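SusD-like carbohydrate binding protein (Bacteroides vulgatus, PDB 3LEW) probably binds carbohydrate at the outer-membrane surface as a SusD-like lipoprotein involved in nutrient capture. Local coordinates at residues A[176-181]-A[211-216]; A[217-222]-A[357-362]; A[133-138]-A[408-413]. All blocks are in the same frame, centred on the assembly; numbering follows the deposited sequence. Where two conformers were deposited one is given.

Overall arrangement
Contacts 1 and 3 are buried, while contact 2 lies at the surface. Contact 1 (176-181 with 211-216) is purely side-chain packing between two helices. Contact 2 (217-222 with 357-362) begins where the second of these helices ends, and rests on a stack of two aromatic rings. Contact 3 (133-138 with 408-413) lies nearest the centre of the chain and mixes isoleucine methyl groups with backbone oxygens and one shared water. Helix 202-215 serves contact 1 and leads into helix 219-232 of contact 2. Y215, on the 211-216 segment, packs on I410 and S134 of contact 3. Contacts 2 and 3 do not touch. No direct hydrogen bond crosses any of the three.

Contact 1 (A[176-181]-A[211-216]); sequences QSINDL and RACLYA
I178 packs on A212, C213 and A216 in a buried, apolar contact between helix 170-187 and helix 202-215. The two axes run roughly antiparallel, at 152° with a closest approach of 9.7 Å. I178 is the residue most buried by the contact. Its CG1 lies anti to the carbonyl carbon (chi1 -67°), and the next torsion is extended, which carries CD1 out to A216. There CD1 meets CB of A216 at 3.6 Å. One carbon back, CG1 of I178 rests on CB of A212 at 4.0 Å. The sulfur of C213 flanks the branch, with SG 4.1 Å from I178 CG2. The isoleucine therefore sits over three small side chains: C213, A212 and, four residues on from A212, A216 just past the helix end.

SusD-family proteins belong to the TPR clan, and antiparallel helix packing over small residues such as alanine is consistent with that helical architecture. A212 is the common meeting point here. Its CB is also approached by L181 CD1 at 4.1 Å and by S177 OG at 4.0 Å. The hydroxyl of S177 stands anti to its own backbone N (chi1 177°) and packs against A212 without bonding across the contact. Its hydrogen-bond partner is the backbone O of G126, in helix 111-135. That helix also supplies R125, which forms a salt bridge with D180 on a side of helix 170-187 turned from this contact. On helix 202-215, C213 also packs on K221, A222 and Y225 of helix 219-232.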
ATOM      1  N   GLN A 176     -17.992  -7.632   1.459  1.00 13.56           N
ATOM      2  CA  GLN A 176     -17.971  -7.859   0.014  1.00 13.85           C
ATOM      3  C   GLN A 176     -16.571  -8.275  -0.422  1.00 14.17           C
ATOM      4  O   GLN A 176     -16.424  -9.244  -1.144  1.00 14.01           O
ATOM      5  CB  GLN A 176     -18.402  -6.582  -0.747  1.00 14.71           C
ATOM      6  CG  GLN A 176     -18.465  -6.728  -2.280  1.00 15.76           C
ATOM      7  CD  GLN A 176     -19.526  -7.710  -2.703  1.00 19.44           C
ATOM      8  OE1 GLN A 176     -20.678  -7.615  -2.249  1.00 19.51           O
ATOM      9  NE2 GLN A 176     -19.163  -8.677  -3.553  1.00 24.31           N
ATOM     10  N   SER A 177     -15.556  -7.587   0.065  1.00 13.38           N
ATOM     11  CA  SER A 177     -14.168  -7.932  -0.270  1.00 14.17           C
ATOM     12  C   SER A 177     -13.839  -9.361   0.143  1.00 14.26           C
ATOM     13  O   SER A 177     -13.378 -10.200  -0.672  1.00 13.78           O
ATOM     14  CB  SER A 177     -13.220  -6.960   0.422  1.00 14.83           C
ATOM     15  OG  SER A 177     -11.864  -7.284   0.192  1.00 15.72           O
ATOM     16  N   ILE A 178     -14.107  -9.668   1.409  1.00 13.98           N
ATOM     17  CA  ILE A 178     -13.815 -10.980   1.964  1.00 13.16           C
ATOM     18  C   ILE A 178     -14.612 -12.059   1.234  1.00 13.58           C
ATOM     19  O   ILE A 178     -14.031 -13.091   0.856  1.00 13.99           O
ATOM     20  CB  ILE A 178     -14.022 -11.009   3.458  1.00 13.06           C
ATOM     21  CG1 ILE A 178     -12.980 -10.116   4.158  1.00 14.19           C
ATOM     22  CG2 ILE A 178     -13.943 -12.431   4.035  1.00 14.38           C
ATOM     23  CD1 ILE A 178     -13.340  -9.786   5.614  1.00 13.82           C
ATOM     24  N   ASN A 179     -15.900 -11.812   0.956  1.00 13.29           N
ATOM     25  CA  ASN A 179     -16.678 -12.808   0.239  1.00 14.80           C
ATOM     26  C   ASN A 179     -16.170 -13.102  -1.168  1.00 14.50           C
ATOM     27  O   ASN A 179     -16.097 -14.282  -1.571  1.00 15.13           O
ATOM     28  CB  ASN A 179     -18.135 -12.429   0.186  1.00 15.31           C
ATOM     29  CG  ASN A 179     -19.013 -13.597  -0.143  1.00 20.90           C
ATOM     30  OD1 ASN A 179     -19.182 -14.541   0.673  1.00 27.21           O
ATOM     31  ND2 ASN A 179     -19.606 -13.557  -1.322  1.00 24.08           N
ATOM     32  N   ASP A 180     -15.819 -12.054  -1.909  1.00 14.51           N
ATOM     33  CA  ASP A 180     -15.235 -12.209  -3.245  1.00 14.68           C
ATOM     34  C   ASP A 180     -13.960 -13.033  -3.183  1.00 14.27           C
ATOM     35  O   ASP A 180     -13.758 -13.916  -4.006  1.00 13.18           O
ATOM     36  CB  ASP A 180     -14.896 -10.835  -3.860  1.00 15.00           C
ATOM     37  CG  ASP A 180     -16.111 -10.056  -4.353  1.00 20.33           C
ATOM     38  OD1 ASP A 180     -17.239 -10.624  -4.354  1.00 21.70           O
ATOM     39  OD2 ASP A 180     -15.906  -8.847  -4.735  1.00 23.01           O
ATOM     40  N   LEU A 181     -13.095 -12.733  -2.224  1.00 13.69           N
ATOM     41  CA  LEU A 181     -11.817 -13.419  -2.090  1.00 13.57           C
ATOM     42  C   LEU A 181     -11.983 -14.901  -1.611  1.00 14.85           C
ATOM     43  O   LEU A 181     -11.278 -15.811  -2.097  1.00 14.95           O
ATOM     44  CB  LEU A 181     -10.922 -12.629  -1.139  1.00 13.20           C
ATOM     45  CG  LEU A 181     -10.357 -11.327  -1.745  1.00 14.44           C
ATOM     46  CD1 LEU A 181      -9.961 -10.326  -0.648  1.00 14.58           C
ATOM     47  CD2 LEU A 181      -9.168 -11.586  -2.664  1.00 14.03           C
ATOM     48  N   ARG A 211      -4.800 -10.090   4.555  1.00 13.96           N
ATOM     49  CA  ARG A 211      -4.831  -8.654   4.738  1.00 14.47           C
ATOM     50  C   ARG A 211      -6.270  -8.157   5.001  1.00 13.32           C
ATOM     51  O   ARG A 211      -6.549  -7.437   5.953  1.00 12.84           O
ATOM     52  CB  ARG A 211      -4.262  -7.967   3.483  1.00 14.16           C
ATOM     53  CG  ARG A 211      -4.132  -6.468   3.644  1.00 15.14           C
ATOM     54  CD  ARG A 211      -3.716  -5.799   2.332  1.00 14.32           C
ATOM     55  NE  ARG A 211      -2.339  -6.126   1.943  1.00 14.24           N
ATOM     56  CZ  ARG A 211      -1.754  -5.673   0.814  1.00 18.15           C
ATOM     57  NH1 ARG A 211      -2.425  -4.935  -0.064  1.00 18.61           N
ATOM     58  NH2 ARG A 211      -0.490  -5.994   0.528  1.00 17.97           N
ATOM     59  N   ALA A 212      -7.180  -8.548   4.128  1.00 12.73           N
ATOM     60  CA  ALA A 212      -8.573  -8.096   4.237  1.00 12.72           C
ATOM     61  C   ALA A 212      -9.230  -8.493   5.553  1.00 12.43           C
ATOM     62  O   ALA A 212      -9.925  -7.681   6.196  1.00 12.24           O
ATOM     63  CB  ALA A 212      -9.416  -8.620   3.016  1.00 13.44           C
ATOM     64  N   CYS A 213      -8.986  -9.733   5.982  1.00 12.36           N
ATOM     65  CA  CYS A 213      -9.517 -10.203   7.209  1.00 12.03           C
ATOM     66  C   CYS A 213      -8.909  -9.517   8.396  1.00 13.03           C
ATOM     67  O   CYS A 213      -9.629  -9.209   9.321  1.00 12.59           O
ATOM     68  CB  CYS A 213      -9.364 -11.709   7.333  1.00 13.22           C
ATOM     69  SG  CYS A 213     -10.441 -12.640   6.179  1.00 15.45           S
ATOM     70  N   LEU A 214      -7.617  -9.230   8.355  1.00 12.68           N
ATOM     71  CA  LEU A 214      -7.010  -8.419   9.410  1.00 13.32           C
ATOM     72  C   LEU A 214      -7.664  -7.034   9.524  1.00 13.41           C
ATOM     73  O   LEU A 214      -8.008  -6.580  10.631  1.00 14.05           O
ATOM     74  CB  LEU A 214      -5.495  -8.279   9.197  1.00 13.24           C
ATOM     75  CG  LEU A 214      -4.768  -7.572  10.354  1.00 13.31           C
ATOM     76  CD1 LEU A 214      -4.535  -8.599  11.486  1.00 15.20           C
ATOM     77  CD2 LEU A 214      -3.403  -6.972   9.883  1.00 14.52           C
ATOM     78  N   TYR A 215      -7.783  -6.329   8.390  1.00 13.00           N
ATOM     79  CA  TYR A 215      -8.322  -4.991   8.400  1.00 12.83           C
ATOM     80  C   TYR A 215      -9.779  -4.937   8.847  1.00 13.19           C
ATOM     81  O   TYR A 215     -10.179  -3.987   9.515  1.00 12.79           O
ATOM     82  CB  TYR A 215      -8.185  -4.365   7.014  1.00 13.18           C
ATOM     83  CG  TYR A 215      -6.773  -4.105   6.524  1.00 14.40           C
ATOM     84  CD1 TYR A 215      -5.638  -4.466   7.249  1.00 16.35           C
ATOM     85  CD2 TYR A 215      -6.577  -3.485   5.296  1.00 16.19           C
ATOM     86  CE1 TYR A 215      -4.374  -4.205   6.767  1.00 16.16           C
ATOM     87  CE2 TYR A 215      -5.309  -3.223   4.840  1.00 15.14           C
ATOM     88  CZ  TYR A 215      -4.217  -3.575   5.560  1.00 17.86           C
ATOM     89  OH  TYR A 215      -2.949  -3.352   5.043  1.00 15.90           O
ATOM     90  N   ALA A 216     -10.530  -5.987   8.525  1.00 13.31           N
ATOM     91  CA  ALA A 216     -11.917  -6.166   8.946  1.00 13.17           C
ATOM     92  C   ALA A 216     -12.101  -6.670  10.389  1.00 13.37           C
ATOM     93  O   ALA A 216     -13.242  -6.846  10.840  1.00 13.70           O
ATOM     94  CB  ALA A 216     -12.650  -7.130   7.950  1.00 13.33           C
TER

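Contact 2 (A[217-222]-A[357-362]); sequences RQWEKA and KAHLND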
ATOM      1  N   ARG A 217     -10.994  -6.931  11.094  1.00 12.58           N
ATOM      2  CA  ARG A 217     -10.997  -7.436  12.475  1.00 13.24           C
ATOM      3  C   ARG A 217     -11.574  -8.843  12.627  1.00 14.27           C
ATOM      4  O   ARG A 217     -12.143  -9.193  13.681  1.00 14.95           O
ATOM      5  CB  ARG A 217     -11.671  -6.402  13.427  1.00 12.99           C
ATOM      6  CG  ARG A 217     -11.116  -5.020  13.204  1.00 13.33           C
ATOM      7  CD  ARG A 217     -11.645  -3.961  14.224  1.00 13.17           C
ATOM      8  NE  ARG A 217     -11.103  -4.147  15.573  1.00 13.57           N
ATOM      9  CZ  ARG A 217      -9.920  -3.710  15.986  1.00 16.12           C
ATOM     10  NH1 ARG A 217      -9.126  -3.060  15.173  1.00 15.31           N
ATOM     11  NH2 ARG A 217      -9.519  -3.941  17.241  1.00 18.40           N
ATOM     12  N   GLN A 218     -11.436  -9.636  11.547  1.00 13.41           N
ATOM     13  CA  GLN A 218     -11.802 -11.053  11.507  0.50 13.49           C
ATOM     14  C   GLN A 218     -10.547 -11.865  11.836  1.00 13.59           C
ATOM     15  O   GLN A 218      -9.895 -12.437  10.949  1.00 12.50           O
ATOM     16  CB  GLN A 218     -12.323 -11.409  10.109  0.50 12.95           C
ATOM     17  CG  GLN A 218     -13.671 -10.760   9.813  0.50 12.55           C
ATOM     18  CD  GLN A 218     -14.781 -11.339  10.654  0.50 11.67           C
ATOM     19  OE1 GLN A 218     -14.707 -12.472  11.090  0.50 15.64           O
ATOM     20  NE2 GLN A 218     -15.807 -10.556  10.900  0.50 13.51           N
ATOM     21  N   TRP A 219     -10.164 -11.833  13.116  1.00 14.28           N
ATOM     22  CA  TRP A 219      -8.854 -12.321  13.534  1.00 14.43           C
ATOM     23  C   TRP A 219      -8.682 -13.813  13.238  1.00 14.37           C
ATOM     24  O   TRP A 219      -7.628 -14.224  12.770  1.00 13.01           O
ATOM     25  CB  TRP A 219      -8.612 -12.054  15.022  1.00 15.81           C
ATOM     26  CG  TRP A 219      -8.967 -10.671  15.482  1.00 15.79           C
ATOM     27  CD1 TRP A 219      -9.837 -10.335  16.487  1.00 17.48           C
ATOM     28  CD2 TRP A 219      -8.447  -9.438  14.976  1.00 14.63           C
ATOM     29  NE1 TRP A 219      -9.911  -8.972  16.617  1.00 17.78           N
ATOM     30  CE2 TRP A 219      -9.060  -8.396  15.708  1.00 15.14           C
ATOM     31  CE3 TRP A 219      -7.554  -9.109  13.966  1.00 16.38           C
ATOM     32  CZ2 TRP A 219      -8.780  -7.057  15.467  1.00 16.93           C
ATOM     33  CZ3 TRP A 219      -7.270  -7.776  13.729  1.00 16.94           C
ATOM     34  CH2 TRP A 219      -7.914  -6.765  14.480  1.00 15.97           C
ATOM     35  N   GLU A 220      -9.697 -14.618  13.561  1.00 14.41           N
ATOM     36  CA  GLU A 220      -9.641 -16.070  13.329  1.00 16.05           C
ATOM     37  C   GLU A 220      -9.402 -16.375  11.849  1.00 15.17           C
ATOM     38  O   GLU A 220      -8.532 -17.182  11.501  1.00 13.16           O
ATOM     39  CB  GLU A 220     -10.921 -16.734  13.807  1.00 17.42           C
ATOM     40  CG  GLU A 220     -10.797 -18.204  14.117  1.00 24.48           C
ATOM     41  CD  GLU A 220     -10.033 -18.427  15.431  1.00 28.84           C
ATOM     42  OE1 GLU A 220     -10.577 -18.149  16.560  1.00 35.11           O
ATOM     43  OE2 GLU A 220      -8.886 -18.859  15.304  1.00 28.17           O
ATOM     44  N   LYS A 221     -10.132 -15.685  10.968  1.00 14.32           N
ATOM     45  CA  LYS A 221      -9.914 -15.864   9.526  1.00 14.55           C
ATOM     46  C   LYS A 221      -8.515 -15.415   9.082  1.00 13.80           C
ATOM     47  O   LYS A 221      -7.879 -16.077   8.280  1.00 15.06           O
ATOM     48  CB  LYS A 221     -10.989 -15.136   8.750  1.00 14.71           C
ATOM     49  CG  LYS A 221     -12.342 -15.861   8.724  1.00 16.00           C
ATOM     50  CD  LYS A 221     -13.299 -15.199   7.725  1.00 18.87           C
ATOM     51  CE  LYS A 221     -14.597 -15.980   7.699  1.00 20.42           C
ATOM     52  NZ  LYS A 221     -15.497 -15.575   6.611  1.00 20.23           N
ATOM     53  N   ALA A 222      -8.053 -14.274   9.587  1.00 12.73           N
ATOM     54  CA  ALA A 222      -6.738 -13.730   9.225  1.00 12.51           C
ATOM     55  C   ALA A 222      -5.650 -14.707   9.616  1.00 12.14           C
ATOM     56  O   ALA A 222      -4.704 -14.954   8.859  1.00 13.02           O
ATOM     57  CB  ALA A 222      -6.496 -12.351   9.904  1.00 12.71           C
ATOM     58  N   LYS A 357      -2.810 -13.250  15.630  1.00 12.46           N
ATOM     59  CA  LYS A 357      -2.580 -14.072  16.816  1.00 12.03           C
ATOM     60  C   LYS A 357      -2.560 -13.254  18.157  1.00 12.42           C
ATOM     61  O   LYS A 357      -3.036 -13.737  19.189  1.00 11.65           O
ATOM     62  CB  LYS A 357      -1.322 -14.928  16.635  1.00 12.33           C
ATOM     63  CG  LYS A 357      -1.561 -16.083  15.666  1.00 11.14           C
ATOM     64  CD  LYS A 357      -0.283 -16.798  15.282  1.00 11.26           C
ATOM     65  CE  LYS A 357      -0.615 -18.053  14.442  1.00 12.57           C
ATOM     66  NZ  LYS A 357       0.665 -18.674  13.886  1.00 13.84           N
ATOM     67  N   ALA A 358      -2.018 -12.046  18.126  1.00 12.98           N
ATOM     68  CA  ALA A 358      -1.990 -11.153  19.310  1.00 13.29           C
ATOM     69  C   ALA A 358      -3.420 -10.835  19.748  1.00 14.09           C
ATOM     70  O   ALA A 358      -3.742 -10.946  20.915  1.00 14.59           O
ATOM     71  CB  ALA A 358      -1.206  -9.866  19.025  1.00 13.12           C
ATOM     72  N   HIS A 359      -4.291 -10.539  18.793  1.00 14.84           N
ATOM     73  CA  HIS A 359      -5.714 -10.310  19.088  1.00 15.39           C
ATOM     74  C   HIS A 359      -6.431 -11.528  19.619  1.00 15.15           C
ATOM     75  O   HIS A 359      -7.364 -11.399  20.405  1.00 15.96           O
ATOM     76  CB  HIS A 359      -6.468  -9.766  17.862  1.00 15.36           C
ATOM     77  CG  HIS A 359      -6.256  -8.304  17.648  1.00 17.44           C
ATOM     78  ND1 HIS A 359      -6.842  -7.357  18.466  1.00 24.87           N
ATOM     79  CD2 HIS A 359      -5.488  -7.627  16.774  1.00 22.85           C
ATOM     80  CE1 HIS A 359      -6.469  -6.157  18.068  1.00 22.78           C
ATOM     81  NE2 HIS A 359      -5.638  -6.287  17.057  1.00 20.18           N
ATOM     82  N   LEU A 360      -6.002 -12.714  19.191  1.00 14.44           N
ATOM     83  CA  LEU A 360      -6.570 -13.975  19.643  1.00 14.50           C
ATOM     84  C   LEU A 360      -5.933 -14.518  20.936  1.00 15.45           C
ATOM     85  O   LEU A 360      -6.318 -15.576  21.429  1.00 15.10           O
ATOM     86  CB  LEU A 360      -6.405 -15.018  18.537  1.00 14.38           C
ATOM     87  CG  LEU A 360      -7.238 -14.782  17.270  1.00 14.48           C
ATOM     88  CD1 LEU A 360      -6.839 -15.780  16.190  1.00 16.02           C
ATOM     89  CD2 LEU A 360      -8.719 -14.928  17.580  1.00 16.90           C
ATOM     90  N   ASN A 361      -4.935 -13.801  21.454  1.00 16.54           N
ATOM     91  CA  ASN A 361      -4.134 -14.264  22.583  1.00 17.62           C
ATOM     92  C   ASN A 361      -3.449 -15.603  22.393  1.00 15.24           C
ATOM     93  O   ASN A 361      -3.291 -16.390  23.326  1.00 14.97           O
ATOM     94  CB  ASN A 361      -4.930 -14.177  23.861  1.00 19.24           C
ATOM     95  CG  ASN A 361      -4.624 -12.902  24.570  1.00 26.83           C
ATOM     96  OD1 ASN A 361      -5.346 -11.915  24.419  1.00 34.87           O
ATOM     97  ND2 ASN A 361      -3.482 -12.877  25.280  1.00 30.24           N
ATOM     98  N   ASP A 362      -3.039 -15.815  21.153  1.00 14.54           N
ATOM     99  CA  ASP A 362      -2.285 -17.013  20.735  1.00 13.94           C
ATOM    100  C   ASP A 362      -0.787 -16.735  20.963  1.00 13.43           C
ATOM    101  O   ASP A 362      -0.214 -15.846  20.326  1.00 12.11           O
ATOM    102  CB  ASP A 362      -2.596 -17.300  19.274  1.00 13.59           C
ATOM    103  CG  ASP A 362      -1.883 -18.534  18.732  1.00 15.51           C
ATOM    104  OD1 ASP A 362      -0.853 -18.940  19.306  1.00 14.68           O
ATOM    105  OD2 ASP A 362      -2.313 -19.040  17.669  1.00 15.91           O
TER
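W219 and H359 lie flat against each other in an offset stack. Their planes are 2° apart, and the centroids of the six-membered ring and the imidazole are 3.6 Å apart. H359 keeps CG beside its backbone N (chi1 -79°), which lays the imidazole on the six-membered ring. Its CB sits over the five-membered ring, a CH-pi contact of 3.4 Å from CB to the ring centroid. CA of R217 lies over the rim of the opposite indole face. The arginine chain bends at chi3 and sets the guanidinium at the indole edge, its own face turned to W219 CZ2. NH2 of R217 reaches to 3.9 Å from H359 CE1. At the base of the indole, L360 CG packs on W219 CB at 3.8 Å, and its methyls approach the carboxylate of E220. With an alanine in place of W219, the imidazole would probably lose the ring it stacks on, and the R217 guanidinium the edge it faces. R217 and N361 each follow a helix, with the positive phi of a Schellman motif. Q218 takes the N-cap position of helix 219-232. The contact thus joins the start of that helix to the end of helix 346-359. Beyond it, W219 touches L214 of helix 202-215, and H359 touches L391 of helix 387-401.

Contact 3 (A[133-138]-A[408-413]); sequences ASCYSF and SLIDII
I410 meets S134 where the end of helix 111-135 faces helix 408-414. Its side chain is folded at the second torsion (chi2 -54°), which brings CD1 in toward the other segment. CD1 of I410 lies 4.0 Å from the backbone O of S134 and 4.1 Å from its OG. The hydroxyl of S134 is occupied in its own helix, bonded to the O of L130. CD1 also comes close to the sulfur of C135, but that cysteine was modelled in two conformers and the closeness is doubtful. The backbone O of I410 takes part as well. A water donates to it at 3.0 Å and to the O of S134 at 2.7 Å, so one molecule bridges the two backbones. On its other branch, I410 packs against Y215 of helix 202-215.

One turn later comes I413, which buries the largest area of any residue in the contact. Its extended arm places CD1 3.8 Å from S134 O. The second branch of I413, CG2, lies 3.5 Å from S137 O and 4.1 Å from F138 CA. I413 thus lies along the chain as it leaves helix 111-135. The contact joins parts of the fold 270 residues apart, one in the N-terminal starch-binding-associating region and one in the SusD family region.

Methyl groups rest here on backbone oxygens, and no hydrogen bond passes directly between the segments. The fit therefore depends mainly on shape, while the shared water satisfies S134 O and I410 O within a buried interface.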
ATOM      1  N   ALA A 133     -12.742  -0.001   1.218  1.00 13.32           N
ATOM      2  CA  ALA A 133     -13.072  -0.182   2.622  1.00 13.60           C
ATOM      3  C   ALA A 133     -12.018   0.399   3.566  1.00 13.59           C
ATOM      4  O   ALA A 133     -12.342   0.969   4.591  1.00 15.40           O
ATOM      5  CB  ALA A 133     -13.256  -1.670   2.939  1.00 13.32           C
ATOM      6  N   SER A 134     -10.752   0.221   3.205  1.00 14.15           N
ATOM      7  CA  SER A 134      -9.634   0.590   4.092  1.00 14.87           C
ATOM      8  C   SER A 134      -9.237   2.051   4.051  1.00 15.23           C
ATOM      9  O   SER A 134      -8.513   2.488   4.957  1.00 16.17           O
ATOM     10  CB  SER A 134      -8.409  -0.301   3.814  1.00 15.16           C
ATOM     11  OG  SER A 134      -7.912  -0.172   2.486  1.00 16.90           O
ATOM     12  N   CYS A 135      -9.647   2.815   3.028  1.00 14.65           N
ATOM     13  CA  CYS A 135      -9.247   4.206   2.795  0.50 14.62           C
ATOM     14  C   CYS A 135     -10.381   5.252   2.884  1.00 14.87           C
ATOM     15  O   CYS A 135     -10.123   6.412   3.068  1.00 14.77           O
ATOM     16  CB  CYS A 135      -8.672   4.328   1.383  0.50 14.34           C
ATOM     17  SG  CYS A 135      -7.076   3.526   1.162  0.50 15.25           S
ATOM     18  N   TYR A 136     -11.627   4.835   2.646  1.00 13.52           N
ATOM     19  CA  TYR A 136     -12.768   5.767   2.520  1.00 13.16           C
ATOM     20  C   TYR A 136     -13.675   5.880   3.758  1.00 13.87           C
ATOM     21  O   TYR A 136     -14.710   6.595   3.736  1.00 13.42           O
ATOM     22  CB  TYR A 136     -13.623   5.391   1.290  1.00 12.49           C
ATOM     23  CG  TYR A 136     -12.992   5.743  -0.034  1.00 12.46           C
ATOM     24  CD1 TYR A 136     -11.873   5.040  -0.531  1.00 12.41           C
ATOM     25  CD2 TYR A 136     -13.433   6.833  -0.751  1.00 13.00           C
ATOM     26  CE1 TYR A 136     -11.248   5.370  -1.758  1.00 12.31           C
ATOM     27  CE2 TYR A 136     -12.821   7.182  -1.956  1.00 14.49           C
ATOM     28  CZ  TYR A 136     -11.715   6.448  -2.441  1.00 12.21           C
ATOM     29  OH  TYR A 136     -11.186   6.815  -3.612  1.00 14.36           O
ATOM     30  N   SER A 137     -13.301   5.185   4.825  1.00 14.20           N
ATOM     31  CA  SER A 137     -14.035   5.224   6.077  1.00 14.66           C
ATOM     32  C   SER A 137     -13.028   5.043   7.218  1.00 13.53           C
ATOM     33  O   SER A 137     -11.950   4.455   7.045  1.00 12.70           O
ATOM     34  CB  SER A 137     -15.019   4.073   6.165  1.00 15.61           C
ATOM     35  OG  SER A 137     -15.929   3.963   5.067  1.00 16.88           O
ATOM     36  N   PHE A 138     -13.402   5.522   8.388  1.00 13.64           N
ATOM     37  CA  PHE A 138     -12.666   5.184   9.608  1.00 13.24           C
ATOM     38  C   PHE A 138     -12.833   3.688   9.928  1.00 13.85           C
ATOM     39  O   PHE A 138     -13.617   2.954   9.264  1.00 13.81           O
ATOM     40  CB  PHE A 138     -13.109   6.056  10.804  1.00 14.01           C
ATOM     41  CG  PHE A 138     -12.872   7.521  10.589  1.00 12.01           C
ATOM     42  CD1 PHE A 138     -11.583   7.992  10.346  1.00 12.29           C
ATOM     43  CD2 PHE A 138     -13.924   8.422  10.608  1.00 13.20           C
ATOM     44  CE1 PHE A 138     -11.338   9.338  10.167  1.00 13.84           C
ATOM     45  CE2 PHE A 138     -13.703   9.777  10.405  1.00 13.93           C
ATOM     46  CZ  PHE A 138     -12.396  10.236  10.210  1.00 13.36           C
ATOM     47  N   SER A 408       1.336   3.196   5.602  1.00 15.08           N
ATOM     48  CA  SER A 408       1.339   4.034   6.823  1.00 14.20           C
ATOM     49  C   SER A 408      -0.045   4.573   7.184  1.00 14.36           C
ATOM     50  O   SER A 408      -0.498   4.428   8.311  1.00 14.40           O
ATOM     51  CB  SER A 408       2.311   5.218   6.744  1.00 14.40           C
ATOM     52  OG  SER A 408       3.663   4.812   6.476  1.00 14.77           O
ATOM     53  N   LEU A 409      -0.736   5.183   6.218  1.00 14.57           N
ATOM     54  CA  LEU A 409      -2.084   5.744   6.489  1.00 13.51           C
ATOM     55  C   LEU A 409      -3.074   4.638   6.776  1.00 13.73           C
ATOM     56  O   LEU A 409      -3.991   4.807   7.565  1.00 13.69           O
ATOM     57  CB  LEU A 409      -2.574   6.543   5.291  1.00 14.47           C
ATOM     58  CG  LEU A 409      -3.974   7.190   5.393  1.00 12.92           C
ATOM     59  CD1 LEU A 409      -4.020   8.325   6.464  1.00 13.66           C
ATOM     60  CD2 LEU A 409      -4.408   7.728   3.984  1.00 14.44           C
ATOM     61  N   ILE A 410      -2.916   3.497   6.097  1.00 13.79           N
ATOM     62  CA  ILE A 410      -3.873   2.386   6.254  1.00 13.74           C
ATOM     63  C   ILE A 410      -3.852   1.860   7.675  1.00 13.84           C
ATOM     64  O   ILE A 410      -4.882   1.637   8.292  1.00 12.83           O
ATOM     65  CB  ILE A 410      -3.513   1.207   5.286  1.00 14.94           C
ATOM     66  CG1 ILE A 410      -3.543   1.691   3.818  1.00 16.81           C
ATOM     67  CG2 ILE A 410      -4.369  -0.033   5.607  1.00 15.08           C
ATOM     68  CD1 ILE A 410      -4.814   2.367   3.369  1.00 17.00           C
ATOM     69  N   ASP A 411      -2.666   1.823   8.252  1.00 14.01           N
ATOM     70  CA  ASP A 411      -2.491   1.428   9.653  1.00 13.05           C
ATOM     71  C   ASP A 411      -2.998   2.475  10.624  1.00 14.26           C
ATOM     72  O   ASP A 411      -3.638   2.130  11.605  1.00 15.72           O
ATOM     73  CB  ASP A 411      -1.045   1.113   9.955  1.00 13.35           C
ATOM     74  CG  ASP A 411      -0.592  -0.216   9.359  1.00 16.93           C
ATOM     75  OD1 ASP A 411      -1.415  -1.051   8.868  1.00 16.79           O
ATOM     76  OD2 ASP A 411       0.643  -0.442   9.367  1.00 18.33           O
ATOM     77  N   ILE A 412      -2.730   3.759  10.344  1.00 13.80           N
ATOM     78  CA  ILE A 412      -3.234   4.876  11.162  1.00 13.77           C
ATOM     79  C   ILE A 412      -4.776   4.820  11.268  1.00 14.00           C
ATOM     80  O   ILE A 412      -5.373   4.949  12.360  1.00 14.67           O
ATOM     81  CB  ILE A 412      -2.725   6.224  10.582  1.00 14.15           C
ATOM     82  CG1 ILE A 412      -1.243   6.378  10.996  1.00 16.14           C
ATOM     83  CG2 ILE A 412      -3.551   7.449  11.098  1.00 15.95           C
ATOM     84  CD1 ILE A 412      -0.465   7.458  10.254  1.00 20.29           C
ATOM     85  N   ILE A 413      -5.404   4.613  10.142  1.00 13.75           N
ATOM     86  CA  ILE A 413      -6.879   4.497  10.048  1.00 14.14           C
ATOM     87  C   ILE A 413      -7.367   3.244  10.808  1.00 14.43           C
ATOM     88  O   ILE A 413      -8.134   3.357  11.754  1.00 13.21           O
ATOM     89  CB  ILE A 413      -7.362   4.452   8.617  1.00 14.46           C
ATOM     90  CG1 ILE A 413      -7.213   5.820   7.916  1.00 13.75           C
ATOM     91  CG2 ILE A 413      -8.832   4.095   8.542  1.00 14.00           C
ATOM     92  CD1 ILE A 413      -7.488   5.824   6.363  1.00 14.50           C
TER
HETATM   93  O   HOH W   1      -7.547   1.112   7.056  1.00 13.97           O